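Local coordinates for disulfide isomerase DsbG N-terminal domain-containing protein (PDB 3TDG) that probably acts as a thiol-disulfide oxidoreductase of the DsbG type, built as a dimer with a thioredoxin-fold domain, at residues Ser58-Met63 and Val79-Asn84; Ala195-Glu200 and Ser216-Ile221. All coordinates share one frame; numbering follows the deposited sequence.

Overall arrangement
Followed from the N terminus, the chain meets the two contacts in series: interaction 1 is complete before interaction 2 begins, so they neither nest nor cross. Interaction 1 (58-63 with 79-84) closes a loop of 15 residues, nine of them in strands, and joins the bend leading into strand 62-67, and its first part, to the turn after strand 74-79 in the N-terminal antiparallel sheet. Helix 98-129 then leads away to the thioredoxin-fold part. There interaction 2 (195-200 with 216-221) closes a second loop of 15 residues, mostly helical, and packs helix 188-206 against helix 211-222. The two centres are 63 Å apart, on opposite sides of the chain's centre.

Interaction 1: Ser58-Met63 and Val79-Asn84; sequences SQDLKM and VSKDGN
Lys-62 and Val-79 form an antiparallel hydrogen-bonded pair, joined by two backbone bonds. Lys-62 N gives to Val-79 O at 2.8 Å, and Val-79 N returns one to Lys-62 O. The same Val-79 O also receives a CA-H...O contact from Leu-61.

Past this pair the contact passes to the Asp-60 side chain. Its CB leaves the backbone with CG anti to N (chi1 179°), which carries the carboxylate across to the other segment. CG lies 3.8 Å from Lys-81 N. Of its two oxygens, OD1 accepts from Lys-81 N at 3.2 Å, the donor standing 56° out of the carboxylate plane, and OD1 also lies against CB and CG of Lys-81. The other, OD2, rests 3.3 Å from Ser-80 CB. The charged ends are not in contact: Lys-81 NZ stands 6.2 Å from Asp-60 OD1, so at most a weak long-range attraction is likely; the lysine chain instead runs on until its CE meets Gln-59 O.

The pairing belongs to the two central strands of the four-stranded antiparallel sheet in the DsbG N-terminal region, just where strand 74-79 gives way to a type I beta turn, Ser-80 to Gly-83. At this turn Asp-82 OD2 accepts twice: from Ser-80 OG at 2.7 Å, and from Asn-84 N just after the turn, the latter an Asx turn. On the opposing segment Ser-58 OG accepts from Leu-61 N at 3.1 Å in an ST motif, which ties down the bend leading into the strand.

Leu-61 reaches Ser-80 CA with its CD2, at 3.9 Å, while also packing on Leu-61 of the second subunit. Val-79 lies on Leu-35 of helix 33-43, and Lys-62 touches Ile-52 of strand 48-54.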
loop_
_atom_site.group_PDB
_atom_site.type_symbol
_atom_site.label_atom_id
_atom_site.label_comp_id
_atom_site.label_asym_id
_atom_site.label_seq_id
_atom_site.Cartn_x
_atom_site.Cartn_y
_atom_site.Cartn_z
ATOM N N SER A 58 12.633 -30.963 -10.563
ATOM C CA SER A 58 13.564 -31.433 -9.567
ATOM C C SER A 58 13.147 -32.737 -8.958
ATOM O O SER A 58 11.993 -33.019 -8.834
ATOM C CB SER A 58 13.697 -30.430 -8.454
ATOM O OG SER A 58 14.345 -31.031 -7.371
ATOM N N GLN A 59 14.099 -33.533 -8.539
ATOM C CA GLN A 59 13.758 -34.790 -7.921
ATOM C C GLN A 59 13.664 -34.672 -6.417
ATOM O O GLN A 59 12.961 -35.416 -5.793
ATOM C CB GLN A 59 14.783 -35.860 -8.277
ATOM C CG GLN A 59 14.725 -36.342 -9.703
ATOM C CD GLN A 59 13.732 -37.471 -9.900
ATOM O OE1 GLN A 59 12.606 -37.417 -9.410
ATOM N NE2 GLN A 59 14.144 -38.497 -10.631
ATOM N N ASP A 60 14.395 -33.753 -5.823
ATOM C CA ASP A 60 14.324 -33.618 -4.384
ATOM C C ASP A 60 13.201 -32.678 -3.927
ATOM O O ASP A 60 12.662 -32.834 -2.873
ATOM C CB ASP A 60 15.665 -33.182 -3.811
ATOM C CG ASP A 60 15.633 -33.007 -2.299
ATOM O OD1 ASP A 60 15.379 -33.973 -1.586
ATOM O OD2 ASP A 60 15.878 -31.897 -1.820
ATOM N N LEU A 61 12.852 -31.708 -4.740
ATOM C CA LEU A 61 11.878 -30.691 -4.354
ATOM C C LEU A 61 10.432 -31.015 -4.701
ATOM O O LEU A 61 10.134 -31.432 -5.820
ATOM C CB LEU A 61 12.268 -29.355 -4.968
ATOM C CG LEU A 61 13.609 -28.793 -4.516
ATOM C CD1 LEU A 61 13.832 -27.477 -5.216
ATOM C CD2 LEU A 61 13.651 -28.624 -2.991
ATOM N N LYS A 62 9.540 -30.815 -3.729
ATOM C CA LYS A 62 8.097 -30.964 -3.934
ATOM C C LYS A 62 7.349 -29.644 -3.686
ATOM O O LYS A 62 7.823 -28.781 -2.951
ATOM C CB LYS A 62 7.519 -32.050 -3.016
ATOM C CG LYS A 62 8.305 -33.377 -3.004
ATOM C CD LYS A 62 7.446 -34.514 -2.473
ATOM C CE LYS A 62 6.596 -35.127 -3.584
ATOM N NZ LYS A 62 7.435 -35.965 -4.500
ATOM N N MET A 63 6.176 -29.513 -4.296
ATOM C CA MET A 63 5.296 -28.377 -4.079
ATOM C C MET A 63 4.327 -28.729 -2.954
ATOM O O MET A 63 3.620 -29.733 -3.033
ATOM C CB MET A 63 4.543 -28.043 -5.362
ATOM C CG MET A 63 4.041 -26.610 -5.449
ATOM S SD MET A 63 2.478 -26.370 -4.610
ATOM C CE MET A 63 1.362 -27.296 -5.673
ATOM N N VAL A 79 9.440 -27.620 -0.916
ATOM C CA VAL A 79 9.979 -28.321 0.247
ATOM C C VAL A 79 10.864 -29.504 -0.194
ATOM O O VAL A 79 10.504 -30.249 -1.111
ATOM C CB VAL A 79 8.829 -28.808 1.179
ATOM C CG1 VAL A 79 9.359 -29.605 2.357
ATOM C CG2 VAL A 79 7.977 -27.630 1.679
ATOM N N SER A 80 12.020 -29.666 0.446
ATOM C CA SER A 80 12.878 -30.829 0.182
ATOM C C SER A 80 12.219 -32.143 0.634
ATOM O O SER A 80 11.245 -32.131 1.403
ATOM C CB SER A 80 14.260 -30.662 0.821
ATOM O OG SER A 80 14.163 -30.551 2.231
ATOM N N LYS A 81 12.752 -33.260 0.132
ATOM C CA LYS A 81 12.288 -34.614 0.466
ATOM C C LYS A 81 12.261 -34.902 1.959
ATOM O O LYS A 81 11.301 -35.482 2.472
ATOM C CB LYS A 81 13.183 -35.663 -0.216
ATOM C CG LYS A 81 12.728 -36.086 -1.598
ATOM C CD LYS A 81 13.495 -37.330 -2.054
ATOM C CE LYS A 81 12.920 -37.917 -3.342
ATOM N NZ LYS A 81 11.607 -38.614 -3.119
ATOM N N ASP A 82 13.324 -34.516 2.660
ATOM C CA ASP A 82 13.377 -34.750 4.098
ATOM C C ASP A 82 12.588 -33.704 4.920
ATOM O O ASP A 82 12.493 -33.820 6.133
ATOM C CB ASP A 82 14.832 -34.864 4.569
ATOM C CG ASP A 82 15.635 -33.607 4.307
ATOM O OD1 ASP A 82 16.840 -33.618 4.638
ATOM O OD2 ASP A 82 15.082 -32.599 3.796
ATOM N N GLY A 83 12.006 -32.704 4.253
ATOM C CA GLY A 83 11.224 -31.661 4.926
ATOM C C GLY A 83 12.053 -30.648 5.699
ATOM O O GLY A 83 11.508 -29.883 6.500
ATOM N N ASN A 84 13.364 -30.625 5.445
ATOM C CA ASN A 84 14.297 -29.772 6.171
ATOM C C ASN A 84 14.598 -28.421 5.533
ATOM O O ASN A 84 15.246 -27.582 6.150
ATOM C CB ASN A 84 15.608 -30.517 6.430
ATOM C CG ASN A 84 15.487 -31.506 7.574
ATOM O OD1 ASN A 84 14.882 -31.207 8.607
ATOM N ND2 ASN A 84 16.062 -32.683 7.397
#

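Interaction 2: Ala195-Glu200 and Ser216-Ile221; sequences ALIQEE and SILEKI
Ile-197 and Ile-221 lie alongside each other, their chains running in opposite senses, in the closely packed part of this helix pair, with CG1 of Ile-197 3.7 Å from CD1 of Ile-221. Leu-218 comes across Ile-197, roughly perpendicular to it, its CD2 4.0 Å from CG2 of Ile-197. Tighter still, Glu-200 CG, carried out over Ile-217 by chi1 (-180°), rests 3.4 Å from CG2 of Ile-217. The axes of the two short segments run roughly antiparallel (155°) and come within 10.6 Å, a separation bridged by these side chains.

Toward solvent the contact changes character. A bend at chi2 (112°) turns the Glu-200 carboxylate to the exposed Lys-220, where a single oxygen does the bonding: OE1 accepts a hydrogen bond from Lys-220 NZ at 2.7 Å, the bond of a salt bridge, from above the carboxylate plane, whereas OE2 remains 3.8 Å from NZ.

The two consecutive helices form an antiparallel helical hairpin between strands 177-182 and 259-262 in the chain, consistent with the helical insertion of DsbC/DsbG-type thioredoxin domains. Beneath the apolar side lies strand 177-182, where Val-182 touches both Ile-197 and Leu-218 and Met-180 touches Leu-218; elsewhere on helix 188-206, Gln-198 and Glu-199 pack on helix 235-249.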
loop_
_atom_site.group_PDB
_atom_site.type_symbol
_atom_site.label_atom_id
_atom_site.label_comp_id
_atom_site.label_asym_id
_atom_site.label_seq_id
_atom_site.Cartn_x
_atom_site.Cartn_y
_atom_site.Cartn_z
ATOM N N ALA A 195 -32.194 6.091 14.868
ATOM C CA ALA A 195 -32.173 6.620 16.254
ATOM C C ALA A 195 -33.413 6.264 17.063
ATOM O O ALA A 195 -33.317 5.828 18.210
ATOM C CB ALA A 195 -31.937 8.161 16.257
ATOM N N LEU A 196 -34.583 6.441 16.454
ATOM C CA LEU A 196 -35.860 6.130 17.086
ATOM C C LEU A 196 -35.969 4.644 17.348
ATOM O O LEU A 196 -36.494 4.212 18.380
ATOM C CB LEU A 196 -37.027 6.585 16.173
ATOM C CG LEU A 196 -37.203 8.096 15.916
ATOM C CD1 LEU A 196 -38.230 8.401 14.776
ATOM C CD2 LEU A 196 -37.608 8.841 17.186
ATOM N N ILE A 197 -35.480 3.844 16.401
ATOM C CA ILE A 197 -35.435 2.409 16.597
ATOM C C ILE A 197 -34.548 2.037 17.809
ATOM O O ILE A 197 -34.932 1.184 18.611
ATOM C CB ILE A 197 -35.061 1.626 15.279
ATOM C CG1 ILE A 197 -36.292 1.512 14.359
ATOM C CG2 ILE A 197 -34.581 0.185 15.600
ATOM C CD1 ILE A 197 -35.977 1.352 12.867
ATOM N N GLN A 198 -33.383 2.666 17.936
ATOM C CA GLN A 198 -32.480 2.409 19.079
ATOM C C GLN A 198 -33.215 2.771 20.382
ATOM O O GLN A 198 -33.190 2.013 21.356
ATOM C CB GLN A 198 -31.191 3.246 18.973
ATOM C CG GLN A 198 -30.146 2.724 17.975
ATOM C CD GLN A 198 -29.737 1.308 18.287
ATOM O OE1 GLN A 198 -29.345 1.010 19.405
ATOM N NE2 GLN A 198 -29.882 0.414 17.321
ATOM N N GLU A 199 -33.860 3.937 20.392
ATOM C CA GLU A 199 -34.581 4.400 21.595
ATOM C C GLU A 199 -35.711 3.455 21.939
ATOM O O GLU A 199 -35.859 3.046 23.076
ATOM C CB GLU A 199 -35.102 5.820 21.387
ATOM C CG GLU A 199 -35.930 6.397 22.545
ATOM C CD GLU A 199 -36.271 7.865 22.293
ATOM O OE1 GLU A 199 -37.046 8.150 21.356
ATOM O OE2 GLU A 199 -35.727 8.740 23.002
ATOM N N GLU A 200 -36.485 3.074 20.929
ATOM C CA GLU A 200 -37.632 2.224 21.150
ATOM C C GLU A 200 -37.233 0.796 21.560
ATOM O O GLU A 200 -37.924 0.177 22.380
ATOM C CB GLU A 200 -38.539 2.265 19.907
ATOM C CG GLU A 200 -39.786 1.427 19.999
ATOM C CD GLU A 200 -41.074 2.250 20.058
ATOM O OE1 GLU A 200 -41.429 2.891 19.032
ATOM O OE2 GLU A 200 -41.728 2.242 21.135
ATOM N N SER A 216 -42.862 -5.695 15.386
ATOM C CA SER A 216 -43.877 -4.655 15.199
ATOM C C SER A 216 -43.299 -3.257 15.291
ATOM O O SER A 216 -43.704 -2.379 14.544
ATOM C CB SER A 216 -45.037 -4.791 16.196
ATOM O OG SER A 216 -45.734 -5.985 15.946
ATOM N N ILE A 217 -42.363 -3.048 16.216
ATOM C CA ILE A 217 -41.675 -1.767 16.297
ATOM C C ILE A 217 -40.972 -1.482 14.971
ATOM O O ILE A 217 -41.082 -0.389 14.438
ATOM C CB ILE A 217 -40.666 -1.727 17.494
ATOM C CG1 ILE A 217 -41.438 -1.588 18.810
ATOM C CG2 ILE A 217 -39.649 -0.600 17.324
ATOM C CD1 ILE A 217 -40.657 -2.062 20.036
ATOM N N LEU A 218 -40.272 -2.475 14.437
ATOM C CA LEU A 218 -39.538 -2.303 13.173
ATOM C C LEU A 218 -40.488 -1.976 12.004
ATOM O O LEU A 218 -40.279 -1.015 11.271
ATOM C CB LEU A 218 -38.680 -3.545 12.882
ATOM C CG LEU A 218 -37.444 -3.754 13.778
ATOM C CD1 LEU A 218 -36.872 -5.156 13.607
ATOM C CD2 LEU A 218 -36.359 -2.688 13.521
ATOM N N GLU A 219 -41.545 -2.773 11.866
ATOM C CA GLU A 219 -42.573 -2.556 10.834
ATOM C C GLU A 219 -43.226 -1.195 10.980
ATOM O O GLU A 219 -43.359 -0.450 10.002
ATOM C CB GLU A 219 -43.608 -3.687 10.873
ATOM C CG GLU A 219 -42.986 -5.037 10.558
ATOM C CD GLU A 219 -43.961 -6.203 10.672
ATOM O OE1 GLU A 219 -44.990 -6.076 11.371
ATOM O OE2 GLU A 219 -43.680 -7.262 10.070
ATOM N N LYS A 220 -43.579 -0.835 12.212
ATOM C CA LYS A 220 -44.165 0.483 12.470
ATOM C C LYS A 220 -43.245 1.576 11.896
ATOM O O LYS A 220 -43.700 2.432 11.120
ATOM C CB LYS A 220 -44.433 0.684 13.980
ATOM C CG LYS A 220 -44.999 2.076 14.364
ATOM C CD LYS A 220 -45.187 2.253 15.889
ATOM C CE LYS A 220 -43.872 2.636 16.591
ATOM N NZ LYS A 220 -43.994 2.653 18.088
ATOM N N ILE A 221 -41.954 1.538 12.239
ATOM C CA ILE A 221 -41.042 2.639 11.870
ATOM C C ILE A 221 -40.536 2.560 10.418
ATOM O O ILE A 221 -40.304 3.599 9.778
ATOM C CB ILE A 221 -39.864 2.803 12.908
ATOM C CG1 ILE A 221 -40.423 3.234 14.271
ATOM C CG2 ILE A 221 -38.824 3.814 12.418
ATOM C CD1 ILE A 221 -39.473 3.062 15.449
#